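Local coordinates for aminoglycoside N(3)-acetyltransferase III (Serratia marcescens, PDB 7LAO), which transfers an acetyl group from acetyl-CoA to the 3-amino group of 2-deoxystreptamine antibiotics such as gentamicin, kanamycin and tobramycin, giving the bacterium resistance, at residues 42-47 and 100-105; 61-66 and 91-96; 136-141 and 200-205. All blocks are in the same frame, centred on the assembly; numbering follows the deposited sequence.

Contact 1 of 3, residues 42-47 and 100-105; sequences SVVSAL and GLLNRF
L102 meets three side chains of the helix segment 42-47: V43, V44 and L47. All the contacts across this pair are apolar, and no hydrogen bond links the two segments. L102 CD1 touches both valines, 3.6 Å from V44 CG2 and 4.0 Å from V43 CG1. L102 CD2 goes to the leucine instead and meets L47 CD1 tip to tip at 4.1 Å. The side chains of V43 and L102 cross at about a right angle. L102 has CG anti to its main-chain nitrogen (chi1 -168°), which carries its methyls toward helix 40-51.

V44 has a second partner. V44 CG2 also packs on F105 CB at 3.7 Å, so one methyl touches both L102 and F105. The phenylalanine takes part through CB, while its ring leads away from segment 42-47. There the ring edge receives L101 CG in its plane, a neighbour from its own segment.

Backbone bonds within 42-47 are regular helical ones, such as A46 N to S42 O. The first turn of 100-105 is held more weakly.

Around the contact, L47 and L102 both rest on V26 of strand 23-28, and L102 also touches A28. V43 and L102 share L30 of helix 30-33. Helix 6-16 packs on helix 40-51, with L13 on L47. The pair thus joins helices 40-51 and 102-108 over a central strand of the mixed sheet.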
ATOM      1  N   SER A  42      15.256  -7.258  10.481  1.00 35.94           N
ATOM      2  CA  SER A  42      15.618  -8.557   9.921  1.00 36.53           C
ATOM      3  C   SER A  42      14.566  -9.082   8.976  1.00 32.97           C
ATOM      4  O   SER A  42      14.896  -9.853   8.073  1.00 39.13           O
ATOM      5  CB  SER A  42      15.803  -9.611  11.011  1.00 40.54           C
ATOM      6  OG  SER A  42      16.852  -9.268  11.854  1.00 43.05           O
ATOM      7  N   VAL A  43      13.299  -8.712   9.175  1.00 32.27           N
ATOM      8  CA  VAL A  43      12.302  -9.051   8.173  1.00 31.19           C
ATOM      9  C   VAL A  43      12.624  -8.359   6.830  1.00 32.70           C
ATOM     10  O   VAL A  43      12.543  -8.977   5.762  1.00 29.75           O
ATOM     11  CB  VAL A  43      10.888  -8.708   8.669  1.00 34.88           C
ATOM     12  CG1 VAL A  43       9.869  -9.050   7.574  1.00 28.00           C
ATOM     13  CG2 VAL A  43      10.535  -9.476  10.010  1.00 33.25           C
ATOM     14  N   VAL A  44      13.056  -7.098   6.866  1.00 32.55           N
ATOM     15  CA  VAL A  44      13.454  -6.431   5.607  1.00 29.18           C
ATOM     16  C   VAL A  44      14.635  -7.162   4.951  1.00 27.95           C
ATOM     17  O   VAL A  44      14.618  -7.465   3.739  1.00 26.67           O
ATOM     18  CB  VAL A  44      13.763  -4.943   5.868  1.00 37.95           C
ATOM     19  CG1 VAL A  44      14.382  -4.244   4.587  1.00 42.49           C
ATOM     20  CG2 VAL A  44      12.469  -4.206   6.311  1.00 32.48           C
ATOM     21  N   SER A  45      15.640  -7.516   5.756  1.00 32.79           N
ATOM     22  CA  SER A  45      16.790  -8.292   5.295  1.00 39.13           C
ATOM     23  C   SER A  45      16.364  -9.608   4.658  1.00 32.46           C
ATOM     24  O   SER A  45      16.910 -10.010   3.637  1.00 29.50           O
ATOM     25  CB  SER A  45      17.713  -8.571   6.480  1.00 43.52           C
ATOM     26  OG  SER A  45      18.042  -7.337   7.082  1.00 40.28           O
ATOM     27  N   ALA A  46      15.418 -10.308   5.267  1.00 30.98           N
ATOM     28  CA  ALA A  46      14.968 -11.566   4.675  1.00 32.46           C
ATOM     29  C   ALA A  46      14.274 -11.332   3.344  1.00 26.93           C
ATOM     30  O   ALA A  46      14.427 -12.128   2.398  1.00 28.86           O
ATOM     31  CB  ALA A  46      13.994 -12.270   5.620  1.00 28.86           C
ATOM     32  N   LEU A  47      13.403 -10.336   3.296  1.00 26.47           N
ATOM     33  CA  LEU A  47      12.741 -10.028   2.024  1.00 28.56           C
ATOM     34  C   LEU A  47      13.766  -9.672   0.945  1.00 31.97           C
ATOM     35  O   LEU A  47      13.606 -10.026  -0.241  1.00 26.40           O
ATOM     36  CB  LEU A  47      11.749  -8.888   2.223  1.00 29.23           C
ATOM     37  CG  LEU A  47      10.472  -9.235   2.977  1.00 29.27           C
ATOM     38  CD1 LEU A  47       9.891  -7.957   3.621  1.00 27.92           C
ATOM     39  CD2 LEU A  47       9.438  -9.870   1.993  1.00 23.01           C
ATOM     40  N   GLY A 100       1.554  -0.763   9.264  1.00 42.56           N
ATOM     41  CA  GLY A 100       2.563  -1.683   9.773  1.00 39.58           C
ATOM     42  C   GLY A 100       3.923  -1.071  10.073  1.00 48.07           C
ATOM     43  O   GLY A 100       4.406  -0.176   9.367  1.00 46.59           O
ATOM     44  N   LEU A 101       4.580  -1.602  11.108  1.00 47.28           N
ATOM     45  CA  LEU A 101       5.891  -1.112  11.500  1.00 47.10           C
ATOM     46  C   LEU A 101       6.950  -1.377  10.436  1.00 40.93           C
ATOM     47  O   LEU A 101       8.000  -0.729  10.441  1.00 41.14           O
ATOM     48  CB  LEU A 101       6.289  -1.764  12.824  1.00 52.21           C
ATOM     49  CG  LEU A 101       7.657  -1.432  13.423  1.00 52.47           C
ATOM     50  CD1 LEU A 101       7.833   0.088  13.492  1.00 60.78           C
ATOM     51  CD2 LEU A 101       7.874  -2.108  14.804  1.00 48.00           C
ATOM     52  N   LEU A 102       6.703  -2.331   9.543  1.00 35.52           N
ATOM     53  CA  LEU A 102       7.677  -2.667   8.516  1.00 37.31           C
ATOM     54  C   LEU A 102       7.988  -1.486   7.600  1.00 34.68           C
ATOM     55  O   LEU A 102       9.121  -1.374   7.109  1.00 34.57           O
ATOM     56  CB  LEU A 102       7.166  -3.832   7.673  1.00 34.00           C
ATOM     57  CG  LEU A 102       8.208  -4.473   6.755  1.00 34.95           C
ATOM     58  CD1 LEU A 102       9.247  -5.111   7.654  1.00 33.54           C
ATOM     59  CD2 LEU A 102       7.522  -5.549   5.899  1.00 39.53           C
ATOM     60  N   ASN A 103       7.012  -0.620   7.316  1.00 30.92           N
ATOM     61  CA  ASN A 103       7.324   0.467   6.359  1.00 36.48           C
ATOM     62  C   ASN A 103       8.394   1.420   6.908  1.00 31.45           C
ATOM     63  O   ASN A 103       9.185   2.003   6.139  1.00 34.05           O
ATOM     64  CB  ASN A 103       6.046   1.216   5.987  1.00 32.98           C
ATOM     65  CG  ASN A 103       5.124   0.359   5.125  1.00 29.80           C
ATOM     66  OD1 ASN A 103       5.596  -0.344   4.227  1.00 31.14           O
ATOM     67  ND2 ASN A 103       3.815   0.357   5.439  1.00 29.71           N
ATOM     68  N   ARG A 104       8.470   1.564   8.227  1.00 33.41           N
ATOM     69  CA  ARG A 104       9.553   2.346   8.803  1.00 42.29           C
ATOM     70  C   ARG A 104      10.903   1.719   8.471  1.00 38.83           C
ATOM     71  O   ARG A 104      11.866   2.428   8.215  1.00 37.17           O
ATOM     72  CB  ARG A 104       9.349   2.480  10.307  1.00 43.80           C
ATOM     73  CG  ARG A 104      10.557   2.999  11.076  1.00 46.19           C
ATOM     74  CD  ARG A 104      10.269   3.106  12.576  1.00 46.77           C
ATOM     75  NE  ARG A 104      11.501   3.381  13.286  1.00 47.54           N
ATOM     76  CZ  ARG A 104      11.559   3.847  14.521  1.00 58.20           C
ATOM     77  NH1 ARG A 104      10.436   4.107  15.168  1.00 62.55           N
ATOM     78  NH2 ARG A 104      12.736   4.081  15.097  1.00 67.33           N
ATOM     79  N   PHE A 105      10.982   0.387   8.419  1.00 38.91           N
ATOM     80  CA  PHE A 105      12.264  -0.262   8.160  1.00 39.84           C
ATOM     81  C   PHE A 105      12.579  -0.439   6.682  1.00 33.46           C
ATOM     82  O   PHE A 105      13.759  -0.537   6.313  1.00 36.21           O
ATOM     83  CB  PHE A 105      12.302  -1.605   8.887  1.00 47.15           C
ATOM     84  CG  PHE A 105      12.408  -1.436  10.382  1.00 49.47           C
ATOM     85  CD1 PHE A 105      11.264  -1.355  11.167  1.00 51.32           C
ATOM     86  CD2 PHE A 105      13.645  -1.260  10.982  1.00 53.19           C
ATOM     87  CE1 PHE A 105      11.362  -1.144  12.540  1.00 49.26           C
ATOM     88  CE2 PHE A 105      13.749  -1.060  12.359  1.00 55.38           C
ATOM     89  CZ  PHE A 105      12.612  -0.992  13.124  1.00 49.04           C
TER

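Contact 2 of 3, residues 61-66 and 91-96; sequences ASWDRS and ATSGTY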
ATOM      1  N   ALA A  61       3.413   3.524   2.834  1.00 37.46           N
ATOM      2  CA  ALA A  61       3.921   4.164   4.049  1.00 35.30           C
ATOM      3  C   ALA A  61       2.961   5.220   4.589  1.00 37.45           C
ATOM      4  O   ALA A  61       2.746   5.315   5.801  1.00 37.59           O
ATOM      5  CB  ALA A  61       5.289   4.804   3.785  1.00 45.05           C
ATOM      6  N   SER A  62       2.428   6.059   3.712  1.00 31.45           N
ATOM      7  CA  SER A  62       1.493   7.120   4.124  1.00 39.08           C
ATOM      8  C   SER A  62       2.227   8.002   5.145  1.00 39.20           C
ATOM      9  O   SER A  62       3.454   8.182   5.048  1.00 43.13           O
ATOM     10  CB  SER A  62       0.181   6.517   4.609  1.00 36.93           C
ATOM     11  OG  SER A  62      -0.665   7.528   5.161  1.00 38.84           O
ATOM     12  N   TRP A  63       1.539   8.534   6.149  1.00 38.58           N
ATOM     13  CA  TRP A  63       2.148   9.530   7.023  1.00 45.45           C
ATOM     14  C   TRP A  63       1.421   9.523   8.361  1.00 46.61           C
ATOM     15  O   TRP A  63       0.188   9.557   8.387  1.00 46.85           O
ATOM     16  CB  TRP A  63       2.059  10.909   6.345  1.00 42.30           C
ATOM     17  CG  TRP A  63       2.749  12.084   7.044  1.00 45.30           C
ATOM     18  CD1 TRP A  63       3.735  12.030   7.979  1.00 45.49           C
ATOM     19  CD2 TRP A  63       2.456  13.470   6.841  1.00 48.73           C
ATOM     20  NE1 TRP A  63       4.099  13.313   8.368  1.00 62.05           N
ATOM     21  CE2 TRP A  63       3.325  14.214   7.681  1.00 56.06           C
ATOM     22  CE3 TRP A  63       1.552  14.160   6.022  1.00 47.81           C
ATOM     23  CZ2 TRP A  63       3.304  15.602   7.732  1.00 55.24           C
ATOM     24  CZ3 TRP A  63       1.539  15.542   6.065  1.00 50.77           C
ATOM     25  CH2 TRP A  63       2.410  16.251   6.918  1.00 54.95           C
ATOM     26  N   ASP A  64       2.179   9.532   9.467  1.00 44.66           N
ATOM     27  CA  ASP A  64       1.575   9.524  10.792  1.00 49.39           C
ATOM     28  C   ASP A  64       0.964  10.866  11.197  1.00 57.79           C
ATOM     29  O   ASP A  64       0.305  10.924  12.242  1.00 59.08           O
ATOM     30  CB  ASP A  64       2.608   9.059  11.844  1.00 54.37           C
ATOM     31  CG  ASP A  64       3.796  10.020  12.006  1.00 58.23           C
ATOM     32  OD1 ASP A  64       4.301  10.127  13.137  1.00 66.81           O
ATOM     33  OD2 ASP A  64       4.224  10.676  11.027  1.00 58.65           O
ATOM     34  N   ARG A  65       1.141  11.937  10.401  1.00 55.14           N
ATOM     35  CA  ARG A  65       0.538  13.244  10.670  1.00 59.01           C
ATOM     36  C   ARG A  65      -0.200  13.780   9.439  1.00 58.20           C
ATOM     37  O   ARG A  65      -0.195  14.984   9.155  1.00 57.08           O
ATOM     38  CB  ARG A  65       1.590  14.257  11.138  1.00 61.19           C
ATOM     39  CG  ARG A  65       2.241  13.932  12.483  1.00 66.83           C
ATOM     40  CD  ARG A  65       1.232  13.906  13.622  1.00 75.58           C
ATOM     41  NE  ARG A  65       0.133  14.836  13.377  1.00 85.44           N
ATOM     42  CZ  ARG A  65      -1.124  14.644  13.769  1.00 90.92           C
ATOM     43  NH1 ARG A  65      -1.461  13.551  14.447  1.00 89.78           N
ATOM     44  NH2 ARG A  65      -2.045  15.555  13.479  1.00 94.92           N
ATOM     45  N   SER A  66      -0.839  12.909   8.691  1.00 50.34           N
ATOM     46  CA  SER A  66      -1.578  13.372   7.530  1.00 50.60           C
ATOM     47  C   SER A  66      -2.852  14.085   7.983  1.00 56.27           C
ATOM     48  O   SER A  66      -3.506  13.624   8.917  1.00 57.78           O
ATOM     49  CB  SER A  66      -1.906  12.200   6.622  1.00 49.32           C
ATOM     50  OG  SER A  66      -2.984  12.488   5.759  1.00 52.43           O
ATOM     51  N   ALA A  91      12.391  12.181   4.279  1.00 61.13           N
ATOM     52  CA  ALA A  91      13.374  11.436   5.052  1.00 63.06           C
ATOM     53  C   ALA A  91      13.007  11.298   6.519  1.00 67.50           C
ATOM     54  O   ALA A  91      13.378  10.300   7.149  1.00 70.50           O
ATOM     55  CB  ALA A  91      14.746  12.105   4.947  1.00 70.81           C
ATOM     56  N   THR A  92      12.294  12.263   7.090  1.00 69.84           N
ATOM     57  CA  THR A  92      12.112  12.251   8.532  1.00 67.27           C
ATOM     58  C   THR A  92      10.686  11.981   8.980  1.00 63.37           C
ATOM     59  O   THR A  92      10.488  11.577  10.127  1.00 70.60           O
ATOM     60  CB  THR A  92      12.593  13.578   9.149  1.00 69.51           C
ATOM     61  OG1 THR A  92      11.838  14.678   8.622  1.00 70.12           O
ATOM     62  CG2 THR A  92      14.062  13.795   8.835  1.00 74.46           C
ATOM     63  N   SER A  93       9.687  12.173   8.127  1.00 60.61           N
ATOM     64  CA  SER A  93       8.325  12.076   8.616  1.00 57.03           C
ATOM     65  C   SER A  93       7.936  10.618   8.826  1.00 52.74           C
ATOM     66  O   SER A  93       8.271   9.739   8.028  1.00 48.95           O
ATOM     67  CB  SER A  93       7.357  12.770   7.663  1.00 59.46           C
ATOM     68  OG  SER A  93       7.793  14.069   7.329  1.00 64.45           O
ATOM     69  N   GLY A  94       7.235  10.368   9.918  1.00 57.31           N
ATOM     70  CA  GLY A  94       6.835   9.025  10.258  1.00 49.31           C
ATOM     71  C   GLY A  94       5.815   8.452   9.296  1.00 47.37           C
ATOM     72  O   GLY A  94       5.180   9.141   8.504  1.00 50.34           O
ATOM     73  N   THR A  95       5.680   7.140   9.360  1.00 45.54           N
ATOM     74  CA  THR A  95       4.723   6.395   8.542  1.00 40.71           C
ATOM     75  C   THR A  95       3.434   6.241   9.320  1.00 43.88           C
ATOM     76  O   THR A  95       3.418   6.347  10.546  1.00 53.03           O
ATOM     77  CB  THR A  95       5.292   5.027   8.196  1.00 40.36           C
ATOM     78  OG1 THR A  95       5.642   4.367   9.417  1.00 46.47           O
ATOM     79  CG2 THR A  95       6.540   5.222   7.407  1.00 39.70           C
ATOM     80  N   TYR A  96       2.354   6.028   8.613  1.00 43.69           N
ATOM     81  CA  TYR A  96       1.102   5.755   9.296  1.00 48.97           C
ATOM     82  C   TYR A  96       1.165   4.402  10.007  1.00 46.94           C
ATOM     83  O   TYR A  96       1.287   3.368   9.336  1.00 40.55           O
ATOM     84  CB  TYR A  96      -0.042   5.767   8.303  1.00 49.17           C
ATOM     85  CG  TYR A  96      -1.392   5.455   8.924  1.00 50.76           C
ATOM     86  CD1 TYR A  96      -1.914   6.250   9.931  1.00 53.37           C
ATOM     87  CD2 TYR A  96      -2.140   4.367   8.495  1.00 51.15           C
ATOM     88  CE1 TYR A  96      -3.149   5.977  10.484  1.00 57.18           C
ATOM     89  CE2 TYR A  96      -3.373   4.082   9.053  1.00 51.36           C
ATOM     90  CZ  TYR A  96      -3.873   4.890  10.038  1.00 54.58           C
ATOM     91  OH  TYR A  96      -5.102   4.620  10.586  1.00 60.20           O
TER
HETATM   92  O   HOH W   1       5.853  12.635  10.755  1.00 53.41           O
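W63 turns the edge of its indole toward 93-94. The carbonyl oxygen of G94 lies in the ring plane, 3.3 Å from W63 CD1. S93 CB approaches the same part of the ring obliquely, 3.4 Å from W63 NE1. With CG anti to the main-chain nitrogen (chi1 -175°), the indole extends beside G94. R65 O and S66 N, from its own segment, cover one face near the rim.

D64 places its carboxylate against the G94 backbone. Its CG sits between the main-chain nitrogen and carbonyl carbon (chi1 65°), and D64 OD2 comes within 3.2 Å of G94 CA. One water ties the group together: it accepts from W63 NE1 and G94 N and donates to D64 OD2 at 2.6 Å. The water therefore links the carboxylate to the glycine N-H, which has a poor angle for a direct bond.

Two backbone bonds hold the chains. Y96 N binds A61 O at 2.9 Å, almost in line with the carbonyl. D64 N binds G94 O at 3.2 Å from above the carbonyl plane. Y96 CB packs by S62 OG, whose hydrogen bond goes to D119 O.

R114 bonds the carbonyls of S62, S93 and G94, so its guanidinium spans both segments. These are two irregular loop stretches paired by backbone bonds and a bridging water, in the connection between strand 56-60 and helix 102-108 of the Antibiotic_NAT fold. A buffer molecule bound beside S62 is consistent with a pocket there.

Contact 3 of 3, residues 136-141 and 200-205; sequences HRLGQA and RWELAE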
ATOM      1  N   HIS A 136       3.969  11.287  -8.137  1.00 34.13           N
ATOM      2  CA  HIS A 136       2.920  10.857  -7.191  1.00 33.38           C
ATOM      3  C   HIS A 136       2.195  12.135  -6.777  1.00 39.64           C
ATOM      4  O   HIS A 136       2.569  12.789  -5.806  1.00 42.62           O
ATOM      5  CB  HIS A 136       3.412  10.078  -5.981  1.00 33.74           C
ATOM      6  CG  HIS A 136       2.327   9.276  -5.307  1.00 36.99           C
ATOM      7  ND1 HIS A 136       2.541   8.505  -4.175  1.00 36.36           N
ATOM      8  CD2 HIS A 136       1.010   9.116  -5.619  1.00 34.54           C
ATOM      9  CE1 HIS A 136       1.407   7.938  -3.810  1.00 32.57           C
ATOM     10  NE2 HIS A 136       0.468   8.276  -4.672  1.00 35.75           N
ATOM     11  N   ARG A 137       1.174  12.486  -7.549  1.00 41.13           N
ATOM     12  CA  ARG A 137       0.523  13.782  -7.450  1.00 40.07           C
ATOM     13  C   ARG A 137      -0.792  13.711  -6.692  1.00 43.00           C
ATOM     14  O   ARG A 137      -1.471  12.678  -6.649  1.00 41.43           O
ATOM     15  CB  ARG A 137       0.275  14.375  -8.845  1.00 47.93           C
ATOM     16  CG  ARG A 137       1.303  13.993  -9.919  1.00 51.49           C
ATOM     17  CD  ARG A 137       1.116  14.806 -11.193  1.00 54.20           C
ATOM     18  NE  ARG A 137       1.913  14.322 -12.325  1.00 62.04           N
ATOM     19  CZ  ARG A 137       3.145  14.738 -12.625  1.00 64.24           C
ATOM     20  NH1 ARG A 137       3.758  15.650 -11.869  1.00 75.01           N
ATOM     21  NH2 ARG A 137       3.779  14.231 -13.683  1.00 59.13           N
ATOM     22  N   LEU A 138      -1.153  14.848  -6.104  1.00 45.21           N
ATOM     23  CA  LEU A 138      -2.498  14.999  -5.576  1.00 50.02           C
ATOM     24  C   LEU A 138      -3.521  14.730  -6.672  1.00 51.11           C
ATOM     25  O   LEU A 138      -3.397  15.241  -7.785  1.00 46.79           O
ATOM     26  CB  LEU A 138      -2.693  16.399  -5.025  1.00 48.37           C
ATOM     27  CG  LEU A 138      -1.826  16.667  -3.811  1.00 51.92           C
ATOM     28  CD1 LEU A 138      -2.219  17.991  -3.236  1.00 57.26           C
ATOM     29  CD2 LEU A 138      -1.984  15.524  -2.793  1.00 50.44           C
ATOM     30  N   GLY A 139      -4.556  13.942  -6.344  1.00 48.70           N
ATOM     31  CA  GLY A 139      -5.515  13.491  -7.327  1.00 44.88           C
ATOM     32  C   GLY A 139      -5.118  12.216  -8.043  1.00 43.66           C
ATOM     33  O   GLY A 139      -5.868  11.736  -8.902  1.00 45.40           O
ATOM     34  N   GLN A 140      -3.950  11.673  -7.744  1.00 37.98           N
ATOM     35  CA  GLN A 140      -3.478  10.428  -8.324  1.00 37.33           C
ATOM     36  C   GLN A 140      -2.941   9.559  -7.209  1.00 38.32           C
ATOM     37  O   GLN A 140      -1.821   9.049  -7.254  1.00 36.98           O
ATOM     38  CB  GLN A 140      -2.435  10.682  -9.415  1.00 40.59           C
ATOM     39  CG  GLN A 140      -2.945  11.590 -10.528  1.00 49.52           C
ATOM     40  CD  GLN A 140      -2.031  11.646 -11.739  1.00 51.59           C
ATOM     41  OE1 GLN A 140      -0.807  11.800 -11.617  1.00 46.33           O
ATOM     42  NE2 GLN A 140      -2.631  11.505 -12.931  1.00 51.21           N
ATOM     43  N   ALA A 141      -3.750   9.410  -6.159  1.00 40.63           N
ATOM     44  CA  ALA A 141      -3.291   8.706  -4.967  1.00 45.46           C
ATOM     45  C   ALA A 141      -3.021   7.230  -5.253  1.00 40.67           C
ATOM     46  O   ALA A 141      -1.913   6.724  -5.008  1.00 31.97           O
ATOM     47  CB  ALA A 141      -4.324   8.855  -3.845  1.00 49.96           C
ATOM     48  N   ARG A 200       2.794  25.015   0.612  1.00100.65           N
ATOM     49  CA  ARG A 200       1.607  25.543  -0.040  1.00 97.69           C
ATOM     50  C   ARG A 200       0.549  24.458   0.064  1.00 95.33           C
ATOM     51  O   ARG A 200       0.705  23.371  -0.511  1.00 84.80           O
ATOM     52  CB  ARG A 200       1.892  25.942  -1.490  1.00 97.97           C
ATOM     53  CG  ARG A 200       3.168  26.789  -1.665  1.00100.44           C
ATOM     54  CD  ARG A 200       2.872  28.189  -2.235  1.00107.31           C
ATOM     55  NE  ARG A 200       1.990  28.978  -1.369  1.00109.02           N
ATOM     56  CZ  ARG A 200       1.273  30.028  -1.770  1.00113.18           C
ATOM     57  NH1 ARG A 200       1.319  30.432  -3.033  1.00115.51           N
ATOM     58  NH2 ARG A 200       0.501  30.672  -0.901  1.00115.55           N
ATOM     59  N   TRP A 201      -0.499  24.736   0.844  1.00 97.37           N
ATOM     60  CA  TRP A 201      -1.582  23.771   0.966  1.00 92.41           C
ATOM     61  C   TRP A 201      -2.344  23.693  -0.332  1.00 91.88           C
ATOM     62  O   TRP A 201      -2.777  24.705  -0.891  1.00 94.36           O
ATOM     63  CB  TRP A 201      -2.540  24.104   2.098  1.00 93.48           C
ATOM     64  CG  TRP A 201      -1.937  23.729   3.348  1.00 96.19           C
ATOM     65  CD1 TRP A 201      -0.907  24.367   3.956  1.00 99.83           C
ATOM     66  CD2 TRP A 201      -2.257  22.596   4.166  1.00 92.25           C
ATOM     67  NE1 TRP A 201      -0.576  23.726   5.117  1.00101.07           N
ATOM     68  CE2 TRP A 201      -1.389  22.635   5.271  1.00 93.01           C
ATOM     69  CE3 TRP A 201      -3.206  21.570   4.088  1.00 89.84           C
ATOM     70  CZ2 TRP A 201      -1.432  21.686   6.284  1.00 89.77           C
ATOM     71  CZ3 TRP A 201      -3.243  20.630   5.097  1.00 83.07           C
ATOM     72  CH2 TRP A 201      -2.363  20.695   6.181  1.00 82.73           C
ATOM     73  N   GLU A 202      -2.469  22.487  -0.819  1.00 83.06           N
ATOM     74  CA  GLU A 202      -3.022  22.267  -2.110  1.00 78.86           C
ATOM     75  C   GLU A 202      -4.070  21.218  -1.964  1.00 82.61           C
ATOM     76  O   GLU A 202      -4.100  20.417  -1.054  1.00 75.67           O
ATOM     77  CB  GLU A 202      -1.985  21.800  -3.078  1.00 81.94           C
ATOM     78  CG  GLU A 202      -2.157  22.327  -4.470  1.00 92.10           C
ATOM     79  CD  GLU A 202      -0.920  22.041  -5.270  1.00 95.72           C
ATOM     80  OE1 GLU A 202      -0.808  20.905  -5.799  1.00 97.50           O
ATOM     81  OE2 GLU A 202      -0.043  22.923  -5.332  1.00100.21           O
ATOM     82  N   LEU A 203      -4.891  21.193  -2.915  1.00 82.62           N
ATOM     83  CA  LEU A 203      -6.101  20.466  -2.766  1.00 79.20           C
ATOM     84  C   LEU A 203      -6.078  19.245  -3.654  1.00 73.03           C
ATOM     85  O   LEU A 203      -5.549  19.288  -4.772  1.00 70.27           O
ATOM     86  CB  LEU A 203      -7.309  21.347  -3.096  1.00 84.74           C
ATOM     87  CG  LEU A 203      -8.678  20.664  -3.044  1.00 85.27           C
ATOM     88  CD1 LEU A 203      -8.982  20.180  -1.635  1.00 88.50           C
ATOM     89  CD2 LEU A 203      -9.767  21.603  -3.540  1.00 87.02           C
ATOM     90  N   ALA A 204      -6.640  18.141  -3.159  1.00 66.85           N
ATOM     91  CA  ALA A 204      -6.843  16.946  -3.957  1.00 68.19           C
ATOM     92  C   ALA A 204      -8.323  16.621  -4.117  1.00 66.98           C
ATOM     93  O   ALA A 204      -9.147  16.909  -3.239  1.00 63.89           O
ATOM     94  CB  ALA A 204      -6.125  15.742  -3.328  1.00 63.54           C
ATOM     95  N   GLU A 205      -8.594  15.866  -5.180  1.00 66.13           N
ATOM     96  CA  GLU A 205      -9.907  15.329  -5.525  1.00 72.70           C
ATOM     97  C   GLU A 205      -9.584  13.907  -5.997  1.00 62.38           C
ATOM     98  O   GLU A 205      -8.880  13.741  -6.992  1.00 60.78           O
ATOM     99  CB  GLU A 205     -10.551  16.138  -6.648  1.00 83.91           C
ATOM    100  CG  GLU A 205     -11.526  15.347  -7.503  1.00 90.32           C
ATOM    101  CD  GLU A 205     -12.970  15.562  -7.089  1.00 93.54           C
ATOM    102  OE1 GLU A 205     -13.823  15.752  -7.980  1.00 92.04           O
ATOM    103  OE2 GLU A 205     -13.249  15.541  -5.871  1.00 95.07           O
TER
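L138 lays its side chain over the strand segment 200-205, covering E202 and A204. L138 CD1 sits 3.8 Å from E202 CB and at the same distance from the carbonyl oxygen of E202. The L138 and E202 side chains cross obliquely. The glutamate is extended beyond CG, and E202 OE1 lies 4.1 Å from L138 CD1. CB of L138 rests on the CB of A204 at 3.9 Å, and CD2 lies a little farther from that same methyl. The leucine CG is anti to its carbonyl carbon (chi1 -66°), which leads the branch along the strand toward E202 while CB stays over A204.

G139 comes next along the loop. G139 N is 3.8 Å from A204 CB. G139 CA gives a CA-H...O contact to the carbonyl oxygen of E205, at 3.4 Å. No hydrogen bond crosses between the segments.

The loop holds its own shape. A type II beta turn runs from R137 to Q140, closed by Q140 N to R137 O, with G139 at its third position at a positive phi (87°). L138 is the second residue, so both central residues of the turn meet the strand. H136, just before the turn, bonds A141 just after it: H136 NE2 donates to A141 O at 2.9 Å, with the acceptor 18° out of the imidazole plane. H136 ND1 bonds S115 OG.

A141 N bonds the carboxylate of D206, just beyond the strand segment. The strand pairs with 185-192, through A204 with Y188 and E202 with M190. The arrangement is a type II turn, with glycine in its usual third place, packed on a two-stranded antiparallel hairpin at the protein surface.

In the fold
Contact 1 is core packing, contact 2 is partly buried and contact 3 lies at the surface. The chemistry does not simply follow burial. Contact 1 is wholly apolar between two helices. Contact 2 is the polar one, with backbone bonds, a water and a carboxylate. Contact 3, though at the surface, has no hydrogen bond across it and mixes leucine packing with a CA-H...O contact. Contacts 1 and 2 touch, through N103 on A61 and T95, and contact 2 lies within the stretch of chain spanned by contact 1. Contacts 1 and 3 lie on opposite sides of the chain centre, about 28 Å apart between centres. Strand 185-192 connects contacts 2 and 3: W63 packs on it, and 200-205 pairs with it.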